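PDB 3DXI: putative aldolase from Bacteroides vulgatus ATCC 8482, which is of unknown function but has a TIM-barrel fold with a partial HMGL-like region, consistent with an aldolase-type enzyme. Local coordinates for residues 80-85 / 104-109; 215-220 / 232-237. One frame throughout, in Å; residues are numbered along the deposited sequence.

Interaction 1: residues 80-85 / 104-109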
loop_
_atom_site.group_PDB
_atom_site.type_symbol
_atom_site.label_atom_id
_atom_site.label_comp_id
_atom_site.label_asym_id
_atom_site.label_seq_id
_atom_site.Cartn_x
_atom_site.Cartn_y
_atom_site.Cartn_z
ATOM N N LEU A 80 4.451 15.028 23.633
ATOM C CA LEU A 80 3.615 15.964 24.374
ATOM C C LEU A 80 2.684 16.628 23.367
ATOM O O LEU A 80 3.115 16.993 22.272
ATOM C CB LEU A 80 4.457 17.063 25.024
ATOM C CG LEU A 80 5.408 16.753 26.176
ATOM C CD1 LEU A 80 6.153 18.028 26.557
ATOM C CD2 LEU A 80 4.618 16.212 27.364
ATOM N N ASN A 81 1.415 16.777 23.727
ATOM C CA ASN A 81 0.459 17.448 22.854
ATOM C C ASN A 81 0.548 18.943 23.190
ATOM O O ASN A 81 0.183 19.361 24.291
ATOM C CB ASN A 81 -0.962 16.932 23.110
ATOM C CG ASN A 81 -1.187 15.523 22.569
ATOM O OD1 ASN A 81 -1.940 14.738 23.150
ATOM N ND2 ASN A 81 -0.553 15.206 21.447
ATOM N N GLU A 82 1.040 19.738 22.240
ATOM C CA GLU A 82 1.205 21.182 22.420
ATOM C C GLU A 82 -0.059 21.895 22.921
ATOM O O GLU A 82 0.007 22.715 23.838
ATOM C CB GLU A 82 1.668 21.808 21.099
ATOM C CG GLU A 82 2.210 23.227 21.188
ATOM C CD GLU A 82 1.122 24.267 21.351
ATOM O OE1 GLU A 82 0.065 24.142 20.692
ATOM O OE2 GLU A 82 1.333 25.220 22.127
ATOM N N LYS A 83 -1.207 21.584 22.329
ATOM C CA LYS A 83 -2.460 22.221 22.724
ATOM C C LYS A 83 -2.844 21.972 24.185
ATOM O O LYS A 83 -3.704 22.663 24.728
ATOM C CB LYS A 83 -3.604 21.748 21.821
ATOM C CG LYS A 83 -3.949 20.278 21.975
ATOM C CD LYS A 83 -5.120 19.902 21.083
ATOM C CE LYS A 83 -5.538 18.456 21.303
ATOM N NZ LYS A 83 -6.661 18.069 20.407
ATOM N N ASN A 84 -2.214 20.986 24.816
ATOM C CA ASN A 84 -2.511 20.660 26.210
ATOM C C ASN A 84 -1.365 20.998 27.144
ATOM O O ASN A 84 -1.425 20.689 28.328
ATOM C CB ASN A 84 -2.803 19.165 26.372
ATOM C CG ASN A 84 -4.033 18.723 25.624
ATOM O OD1 ASN A 84 -5.042 19.422 25.611
ATOM N ND2 ASN A 84 -3.967 17.543 25.007
ATOM N N THR A 85 -0.324 21.633 26.626
ATOM C CA THR A 85 0.832 21.932 27.457
ATOM C C THR A 85 1.286 23.387 27.453
ATOM O O THR A 85 1.474 23.994 26.397
ATOM C CB THR A 85 2.023 21.048 27.028
ATOM O OG1 THR A 85 1.626 19.673 27.043
ATOM C CG2 THR A 85 3.200 21.238 27.959
ATOM N N ILE A 104 12.065 14.782 23.288
ATOM C CA ILE A 104 10.694 15.140 23.593
ATOM C C ILE A 104 10.105 15.633 22.280
ATOM O O ILE A 104 10.555 16.643 21.735
ATOM C CB ILE A 104 10.620 16.293 24.618
ATOM C CG1 ILE A 104 11.402 15.931 25.887
ATOM C CG2 ILE A 104 9.164 16.599 24.941
ATOM C CD1 ILE A 104 10.908 14.675 26.602
ATOM N N ARG A 105 9.129 14.905 21.749
ATOM C CA ARG A 105 8.498 15.327 20.507
ATOM C C ARG A 105 7.218 16.054 20.865
ATOM O O ARG A 105 6.536 15.684 21.818
ATOM C CB ARG A 105 8.176 14.137 19.619
ATOM C CG ARG A 105 9.387 13.370 19.155
ATOM C CD ARG A 105 8.917 12.202 18.334
ATOM N NE ARG A 105 9.114 12.407 16.917
ATOM C CZ ARG A 105 8.493 11.716 15.971
ATOM N NH1 ARG A 105 7.610 10.777 16.286
ATOM N NH2 ARG A 105 8.799 11.933 14.708
ATOM N N ILE A 106 6.900 17.088 20.097
ATOM C CA ILE A 106 5.710 17.890 20.341
ATOM C C ILE A 106 4.734 17.788 19.176
ATOM O O ILE A 106 5.102 18.069 18.037
ATOM C CB ILE A 106 6.101 19.371 20.530
ATOM C CG1 ILE A 106 7.220 19.472 21.576
ATOM C CG2 ILE A 106 4.887 20.185 20.950
ATOM C CD1 ILE A 106 7.838 20.855 21.709
ATOM N N ALA A 107 3.501 17.374 19.454
ATOM C CA ALA A 107 2.482 17.287 18.408
ATOM C C ALA A 107 1.967 18.707 18.268
ATOM O O ALA A 107 1.350 19.242 19.185
ATOM C CB ALA A 107 1.354 16.351 18.823
ATOM N N ILE A 108 2.213 19.305 17.107
ATOM C CA ILE A 108 1.841 20.693 16.855
ATOM C C ILE A 108 0.940 20.970 15.657
ATOM O O ILE A 108 1.140 20.430 14.567
ATOM C CB ILE A 108 3.116 21.545 16.655
ATOM C CG1 ILE A 108 4.093 21.307 17.810
ATOM C CG2 ILE A 108 2.750 23.021 16.543
ATOM C CD1 ILE A 108 5.483 21.851 17.557
ATOM N N ASP A 109 -0.047 21.835 15.872
ATOM C CA ASP A 109 -0.935 22.266 14.802
ATOM C C ASP A 109 -0.208 23.510 14.287
ATOM O O ASP A 109 0.066 24.426 15.065
ATOM C CB ASP A 109 -2.308 22.665 15.354
ATOM C CG ASP A 109 -3.248 23.192 14.274
ATOM O OD1 ASP A 109 -2.780 23.892 13.352
ATOM O OD2 ASP A 109 -4.462 22.921 14.358
HETATM O O HOH W 1 -1.051 22.828 18.570
HETATM O O HOH W 2 -1.210 19.762 19.755
#

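Interaction 2: residues 215-220 / 232-237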
loop_
_atom_site.group_PDB
_atom_site.type_symbol
_atom_site.label_atom_id
_atom_site.label_comp_id
_atom_site.label_asym_id
_atom_site.label_seq_id
_atom_site.Cartn_x
_atom_site.Cartn_y
_atom_site.Cartn_z
ATOM N N ILE A 215 12.576 9.157 9.466
ATOM C CA ILE A 215 11.364 8.524 8.944
ATOM C C ILE A 215 10.681 7.789 10.096
ATOM O O ILE A 215 11.333 7.071 10.855
ATOM C CB ILE A 215 11.643 7.499 7.814
ATOM C CG1 ILE A 215 12.179 8.209 6.569
ATOM C CG2 ILE A 215 10.356 6.756 7.463
ATOM C CD1 ILE A 215 11.203 9.192 5.953
ATOM N N ASP A 216 9.373 7.998 10.220
ATOM C CA ASP A 216 8.541 7.372 11.250
ATOM C C ASP A 216 7.770 6.184 10.660
ATOM O O ASP A 216 7.332 6.220 9.506
ATOM C CB ASP A 216 7.503 8.368 11.793
ATOM C CG ASP A 216 8.084 9.379 12.770
ATOM O OD1 ASP A 216 9.323 9.559 12.812
ATOM O OD2 ASP A 216 7.279 10.008 13.492
ATOM N N ALA A 217 7.587 5.148 11.471
ATOM C CA ALA A 217 6.834 3.961 11.072
ATOM C C ALA A 217 6.494 3.183 12.338
ATOM O O ALA A 217 6.973 3.523 13.416
ATOM C CB ALA A 217 7.656 3.102 10.119
ATOM N N THR A 218 5.654 2.158 12.213
ATOM C CA THR A 218 5.271 1.332 13.353
ATOM C C THR A 218 5.122 -0.121 12.904
ATOM O O THR A 218 4.884 -0.385 11.726
ATOM C CB THR A 218 3.927 1.801 13.977
ATOM O OG1 THR A 218 2.871 1.664 13.017
ATOM C CG2 THR A 218 4.020 3.260 14.417
ATOM N N ILE A 219 5.276 -1.056 13.839
ATOM C CA ILE A 219 5.149 -2.480 13.538
ATOM C C ILE A 219 3.705 -2.787 13.108
ATOM O O ILE A 219 2.752 -2.515 13.840
ATOM C CB ILE A 219 5.549 -3.334 14.766
ATOM C CG1 ILE A 219 7.030 -3.096 15.098
ATOM C CG2 ILE A 219 5.281 -4.811 14.498
ATOM C CD1 ILE A 219 7.995 -3.433 13.965
ATOM N N THR A 220 3.583 -3.353 11.908
ATOM C CA THR A 220 2.320 -3.693 11.245
ATOM C C THR A 220 1.503 -2.451 10.911
ATOM O O THR A 220 0.323 -2.551 10.590
ATOM C CB THR A 220 1.424 -4.683 12.059
ATOM O OG1 THR A 220 0.960 -4.059 13.256
ATOM C CG2 THR A 220 2.194 -5.953 12.413
ATOM N N GLU A 232 7.950 -2.975 8.984
ATOM C CA GLU A 232 8.459 -4.164 8.300
ATOM C C GLU A 232 8.547 -3.950 6.791
ATOM O O GLU A 232 9.420 -4.515 6.134
ATOM C CB GLU A 232 7.579 -5.392 8.593
ATOM C CG GLU A 232 6.117 -5.236 8.163
ATOM C CD GLU A 232 5.237 -4.738 9.282
ATOM O OE1 GLU A 232 5.735 -3.973 10.137
ATOM O OE2 GLU A 232 4.042 -5.105 9.304
ATOM N N LEU A 233 7.640 -3.148 6.238
ATOM C CA LEU A 233 7.664 -2.886 4.798
ATOM C C LEU A 233 8.839 -1.971 4.468
ATOM O O LEU A 233 9.522 -2.157 3.461
ATOM C CB LEU A 233 6.357 -2.237 4.333
ATOM C CG LEU A 233 6.263 -1.949 2.832
ATOM C CD1 LEU A 233 6.566 -3.211 2.036
ATOM C CD2 LEU A 233 4.870 -1.446 2.495
ATOM N N LEU A 234 9.069 -0.981 5.324
ATOM C CA LEU A 234 10.175 -0.048 5.130
ATOM C C LEU A 234 11.506 -0.794 5.151
ATOM O O LEU A 234 12.308 -0.660 4.231
ATOM C CB LEU A 234 10.175 1.018 6.226
ATOM C CG LEU A 234 11.330 2.022 6.272
ATOM C CD1 LEU A 234 11.414 2.802 4.962
ATOM C CD2 LEU A 234 11.116 2.968 7.454
ATOM N N LEU A 235 11.723 -1.588 6.200
ATOM C CA LEU A 235 12.962 -2.345 6.356
ATOM C C LEU A 235 13.180 -3.349 5.235
ATOM O O LEU A 235 14.302 -3.531 4.768
ATOM C CB LEU A 235 12.990 -3.073 7.704
ATOM C CG LEU A 235 12.969 -2.181 8.946
ATOM C CD1 LEU A 235 13.075 -3.052 10.193
ATOM C CD2 LEU A 235 14.118 -1.182 8.898
ATOM N N THR A 236 12.117 -4.021 4.811
ATOM C CA THR A 236 12.259 -4.980 3.724
ATOM C C THR A 236 12.732 -4.262 2.462
ATOM O O THR A 236 13.667 -4.711 1.801
ATOM C CB THR A 236 10.934 -5.703 3.430
ATOM O OG1 THR A 236 10.617 -6.565 4.530
ATOM C CG2 THR A 236 11.052 -6.546 2.169
ATOM N N TYR A 237 12.097 -3.134 2.149
ATOM C CA TYR A 237 12.456 -2.355 0.966
ATOM C C TYR A 237 13.900 -1.850 1.029
ATOM O O TYR A 237 14.654 -1.984 0.062
ATOM C CB TYR A 237 11.525 -1.150 0.801
ATOM C CG TYR A 237 11.633 -0.505 -0.568
ATOM C CD1 TYR A 237 10.792 -0.898 -1.611
ATOM C CD2 TYR A 237 12.609 0.459 -0.837
ATOM C CE1 TYR A 237 10.919 -0.357 -2.884
ATOM C CE2 TYR A 237 12.746 1.011 -2.116
ATOM C CZ TYR A 237 11.895 0.594 -3.131
ATOM O OH TYR A 237 12.010 1.110 -4.400
#

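Interaction 1: residues 80-85 / 104-109
Leu80 and Asn81 pair in parallel with Ile106 and Ala107, as adjoining strands of a TIM barrel. These are the third and fourth strands, joined through helix 90-94 in a beta-alpha-beta unit. Leu80 grips the backbone on both sides of Ile106. Its N donates to Arg105 O (2.8 Å), and its O accepts from Ala107 N (2.9 Å). The tight part of the contact is the face of Leu80 and Ile106, under the outer helices. There the Leu80 and Ile104 side chains meet at a slant, with CD1 of Leu80 3.7 Å from CG2 of Ile104, and both residues touch Leu94 of helix 90-94. Further along, Glu82 CB rests on the CG2 branch of Ile106 (3.6 Å). The Glu82 chain then bends (chi2 -76°), and OE1 of its carboxylate forms a salt bridge with Arg115 of helix 113-124. On the opposite face Asn81 and Ala107 are partly exposed and more loosely packed. The amide atom Asn81 ND2 meets the methyl Ala107 CB at 3.4 Å. Arg105 is buried; its guanidinium leaves this contact for salt bridges with Glu42 and Asp216. Water enters where the pairing ends. One molecule bridges Glu82 OE1 and Asp109 N. Another links Lys83 N to Ala107 O. That carbonyl oxygen therefore has two donors: Glu82 N at 3.1 Å, tilted 20° from the carbonyl plane, and the water at 2.7 Å.

Interaction 2: residues 215-220 / 232-237
Just past the C-terminal end of the eighth strand of the TIM barrel, the chain at Thr220 is held by Glu232 of the helix that follows, 231-241. Thr220 N donates to Glu232 OE1 at 2.9 Å. The bond is nearly straight (166° at the hydrogen). It uses the syn lone pair of OE1, on the side of the other carboxylate oxygen. Two torsions put the carboxylate there. CG of Glu232 sits between the backbone N and the carbonyl carbon (chi1 60°), and the chain bends at chi2 (-94°). The carboxylate is thus folded back toward Thr220. Its second oxygen, OE2, lies 3.7 Å from the methyl Thr220 CG2. A buried main-chain N-H is thereby satisfied by a buried side chain. The carbonyl of the same residue, Thr220 O, accepts from Trp267 NE1. Within the helix, Glu232 O accepts two donors from Thr236. They are the backbone N (3.0 Å) and the hydroxyl OG1 (2.9 Å), which arrive from opposite faces of the carbonyl plane.

The rest of the contact is apolar. Leu234 points toward the strand and offers CD2. This methyl meets Ile215 CG2 at 3.9 Å and lies more loosely, at 4.4 Å, from Ala217 CB. Asp216, between those two strand residues, points the other way, and its OD2 is hydrogen-bonded to His192 ND1. Ile208 of helix 200-209 touches both Ile215 and Leu234. Leu251 and Ile255 of helix 248-265 pack on Glu232. On helix 231-241, Met274 of the second subunit also packs on Glu232, and Leu271 of that subunit on Thr236. Strand 214-217 itself is hydrogen-bonded between strands 4-7 and 189-192.

Overall arrangement
Both interactions use the same closed sheet of eight parallel strands. Interaction 1 joins the third and fourth strands. Interaction 2 joins the eighth strand to helix 231-241. Along the chain they come in series, with residues 80-109 complete before 215-237 begins. Their centres are 24 Å apart, on opposite sides of the chain's centre. The two are nevertheless linked directly across the barrel interior: Arg105 NH2 and Asp216 OD2 form a salt bridge of 2.7 Å. A charged pair thus ties the fourth strand to the eighth. Of the two, only interaction 2 also touches the second subunit, so it connects the barrel wall with the dimer contact.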